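Local coordinates for protein adenosine deaminase 1 (PDB 3RYS) that probably deaminates adenine hydrolytically to hypoxanthine, using one bound zinc ion per subunit, as part of purine salvage, at residues S61-Y66 with D171-G176. Numbering follows the deposited sequence.
Sequences SFLDLY and DSAEVG. With ADE (adenine), chain D.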
ATOM      1  N   SER A  61       6.039   0.202  16.622  1.00 18.59           N
ATOM      2  CA  SER A  61       4.886   0.349  17.501  1.00 17.22           C
ATOM      3  C   SER A  61       3.598   0.127  16.716  1.00 19.50           C
ATOM      4  O   SER A  61       2.626  -0.422  17.238  1.00 19.61           O
ATOM      5  CB  SER A  61       4.873   1.728  18.167  1.00 17.97           C
ATOM      6  OG  SER A  61       4.598   2.756  17.231  1.00 19.73           O
ATOM      7  N   PHE A  62       3.603   0.550  15.456  1.00 16.08           N
ATOM      8  CA  PHE A  62       2.452   0.368  14.585  1.00 16.76           C
ATOM      9  C   PHE A  62       2.273  -1.094  14.203  1.00 17.63           C
ATOM     10  O   PHE A  62       1.195  -1.656  14.373  1.00 18.33           O
ATOM     11  CB  PHE A  62       2.588   1.216  13.325  1.00 15.89           C
ATOM     12  CG  PHE A  62       1.853   0.657  12.142  1.00 19.27           C
ATOM     13  CD1 PHE A  62       0.467   0.733  12.067  1.00 20.75           C
ATOM     14  CD2 PHE A  62       2.546   0.051  11.105  1.00 16.50           C
ATOM     15  CE1 PHE A  62      -0.217   0.216  10.975  1.00 16.62           C
ATOM     16  CE2 PHE A  62       1.871  -0.470  10.015  1.00 19.19           C
ATOM     17  CZ  PHE A  62       0.485  -0.387   9.948  1.00 17.96           C
ATOM     18  N   LEU A  63       3.334  -1.699  13.676  1.00 19.09           N
ATOM     19  CA  LEU A  63       3.301  -3.104  13.289  1.00 18.09           C
ATOM     20  C   LEU A  63       2.725  -3.966  14.414  1.00 20.44           C
ATOM     21  O   LEU A  63       1.914  -4.865  14.169  1.00 18.33           O
ATOM     22  CB  LEU A  63       4.697  -3.596  12.892  1.00 16.19           C
ATOM     23  CG  LEU A  63       5.274  -3.098  11.559  1.00 19.40           C
ATOM     24  CD1 LEU A  63       6.690  -3.621  11.347  1.00 17.67           C
ATOM     25  CD2 LEU A  63       4.384  -3.506  10.400  1.00 18.91           C
ATOM     26  N   ASP A  64       3.130  -3.684  15.649  1.00 17.30           N
ATOM     27  CA  ASP A  64       2.652  -4.464  16.786  1.00 20.07           C
ATOM     28  C   ASP A  64       1.125  -4.506  16.848  1.00 18.62           C
ATOM     29  O   ASP A  64       0.533  -5.572  17.015  1.00 16.96           O
ATOM     30  CB  ASP A  64       3.232  -3.933  18.098  1.00 20.77           C
ATOM     31  CG  ASP A  64       4.713  -4.232  18.240  1.00 21.14           C
ATOM     32  OD1 ASP A  64       5.197  -5.170  17.574  1.00 20.65           O
ATOM     33  OD2 ASP A  64       5.394  -3.525  19.011  1.00 23.93           O
ATOM     34  N   LEU A  65       0.491  -3.347  16.710  1.00 19.92           N
ATOM     35  CA  LEU A  65      -0.966  -3.285  16.696  1.00 22.52           C
ATOM     36  C   LEU A  65      -1.502  -3.934  15.416  1.00 20.56           C
ATOM     37  O   LEU A  65      -2.387  -4.793  15.455  1.00 19.51           O
ATOM     38  CB  LEU A  65      -1.439  -1.833  16.814  1.00 20.79           C
ATOM     39  CG  LEU A  65      -2.948  -1.617  16.951  1.00 21.75           C
ATOM     40  CD1 LEU A  65      -3.437  -2.178  18.267  1.00 22.03           C
ATOM     41  CD2 LEU A  65      -3.295  -0.141  16.831  1.00 23.42           C
ATOM     42  N   TYR A  66      -0.941  -3.509  14.289  1.00 17.70           N
ATOM     43  CA  TYR A  66      -1.261  -4.031  12.963  1.00 17.15           C
ATOM     44  C   TYR A  66      -1.334  -5.559  12.925  1.00 17.39           C
ATOM     45  O   TYR A  66      -2.273  -6.132  12.372  1.00 16.14           O
ATOM     46  CB  TYR A  66      -0.204  -3.513  11.989  1.00 18.36           C
ATOM     47  CG  TYR A  66      -0.234  -4.055  10.581  1.00 17.63           C
ATOM     48  CD1 TYR A  66       0.690  -5.007  10.171  1.00 17.69           C
ATOM     49  CD2 TYR A  66      -1.142  -3.576   9.644  1.00 14.56           C
ATOM     50  CE1 TYR A  66       0.697  -5.488   8.877  1.00 16.76           C
ATOM     51  CE2 TYR A  66      -1.144  -4.052   8.348  1.00 14.52           C
ATOM     52  CZ  TYR A  66      -0.222  -5.011   7.968  1.00 16.56           C
ATOM     53  OH  TYR A  66      -0.211  -5.495   6.678  1.00 14.78           O
ATOM     54  N   ASP A 171       7.663  -5.924   3.020  1.00 13.05           N
ATOM     55  CA  ASP A 171       7.362  -4.946   4.058  1.00 15.31           C
ATOM     56  C   ASP A 171       7.758  -5.422   5.458  1.00 16.17           C
ATOM     57  O   ASP A 171       8.635  -6.274   5.603  1.00 13.00           O
ATOM     58  CB  ASP A 171       5.885  -4.524   4.007  1.00 14.49           C
ATOM     59  CG  ASP A 171       4.930  -5.686   4.216  1.00 15.64           C
ATOM     60  OD1 ASP A 171       5.396  -6.810   4.492  1.00 12.32           O
ATOM     61  OD2 ASP A 171       3.703  -5.473   4.110  1.00 17.68           O
ATOM     62  N   SER A 172       7.099  -4.864   6.474  1.00 15.90           N
ATOM     63  CA  SER A 172       7.450  -5.083   7.877  1.00 16.24           C
ATOM     64  C   SER A 172       8.708  -4.293   8.280  1.00 17.76           C
ATOM     65  O   SER A 172       9.178  -3.440   7.521  1.00 16.81           O
ATOM     66  CB  SER A 172       7.604  -6.573   8.186  1.00 13.05           C
ATOM     67  OG  SER A 172       7.533  -6.798   9.581  1.00 12.69           O
ATOM     68  N   ALA A 173       9.244  -4.579   9.468  1.00 14.32           N
ATOM     69  CA  ALA A 173      10.342  -3.792  10.047  1.00 16.21           C
ATOM     70  C   ALA A 173      11.556  -3.636   9.122  1.00 15.71           C
ATOM     71  O   ALA A 173      12.284  -4.594   8.872  1.00 14.05           O
ATOM     72  CB  ALA A 173      10.762  -4.381  11.389  1.00 11.75           C
ATOM     73  N   GLU A 174      11.782  -2.418   8.637  1.00 15.50           N
ATOM     74  CA  GLU A 174      12.810  -2.183   7.624  1.00 15.89           C
ATOM     75  C   GLU A 174      14.241  -2.156   8.164  1.00 16.05           C
ATOM     76  O   GLU A 174      15.109  -2.885   7.682  1.00 14.60           O
ATOM     77  CB  GLU A 174      12.530  -0.895   6.847  1.00 13.75           C
ATOM     78  CG  GLU A 174      13.549  -0.646   5.740  1.00 14.97           C
ATOM     79  CD  GLU A 174      13.231   0.577   4.899  1.00 16.47           C
ATOM     80  OE1 GLU A 174      12.352   1.370   5.298  1.00 18.75           O
ATOM     81  OE2 GLU A 174      13.867   0.747   3.838  1.00 16.39           O
ATOM     82  N   VAL A 175      14.487  -1.305   9.154  1.00 13.56           N
ATOM     83  CA  VAL A 175      15.837  -1.109   9.665  1.00 12.85           C
ATOM     84  C   VAL A 175      16.473  -2.416  10.132  1.00 13.81           C
ATOM     85  O   VAL A 175      15.890  -3.161  10.922  1.00 14.14           O
ATOM     86  CB  VAL A 175      15.865  -0.064  10.800  1.00 18.12           C
ATOM     87  CG1 VAL A 175      17.214  -0.076  11.502  1.00 18.98           C
ATOM     88  CG2 VAL A 175      15.557   1.325  10.249  1.00 14.80           C
ATOM     89  N   GLY A 176      17.673  -2.692   9.631  1.00 14.20           N
ATOM     90  CA  GLY A 176      18.379  -3.913   9.973  1.00 15.33           C
ATOM     91  C   GLY A 176      17.941  -5.112   9.147  1.00 14.81           C
ATOM     92  O   GLY A 176      18.426  -6.227   9.352  1.00 14.60           O
TER
HETATM   93  N9  ADE D 345       3.449  -3.218   6.942  1.00 18.84           N
HETATM   94  C8  ADE D 345       2.248  -2.608   6.693  1.00 21.89           C
HETATM   95  N7  ADE D 345       2.346  -1.340   6.353  1.00 20.30           N
HETATM   96  C5  ADE D 345       3.714  -1.104   6.387  1.00 22.54           C
HETATM   97  C6  ADE D 345       4.482   0.052   6.128  1.00 23.31           C
HETATM   98  N6  ADE D 345       3.943   1.224   5.774  1.00 21.81           N
HETATM   99  N1  ADE D 345       5.826  -0.048   6.249  1.00 22.49           N
HETATM  100  C2  ADE D 345       6.357  -1.227   6.606  1.00 22.84           C
HETATM  101  N3  ADE D 345       5.741  -2.381   6.875  1.00 21.82           N
HETATM  102  C4  ADE D 345       4.409  -2.249   6.747  1.00 20.84           C
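Leu63, on helix 59-69, reaches across to Ser172 and Ala173 in the loop that follows strand 167-171, at the C-terminal end of a parallel strand of the TIM-barrel fold of adenosine deaminases. The contact illustrates how a pocket can be closed largely through its ligand: no hydrogen bond joins the two segments directly, and adenine touches both segments. Leucine's two methyls divide the work. CD1 lies against the loop, 3.7 Å from Ser172 OG and 4.1 Å from Ala173 CB, while CD2 rests 3.6 Å from adenine N9. The backbone N of Ser172 donates a bent hydrogen bond to adenine N3, and Ser172 OG is hydrogen-bonded to the OH of Tyr67, on the same helix as Leu63. Tyr66, its CG anti to the backbone N (chi1 173°), swings its ring to the imidazole end of the base, where the purine turns its C8 edge to one ring face near the rim, the two planes close to perpendicular; its OH is hydrogen-bonded to Asp103. With an alanine here in place of Tyr66, adenine C8 would probably lose the aromatic face against it and Asp103 its phenolic partner. Packing slackens away from the base: Ala173 is partly exposed, and beyond it Val175 and Gly176 are exposed and do not touch the helix segment. On the adenine side, by contrast, Phe62 presents its edge to the purine, with CE2 3.8 Å from adenine N7.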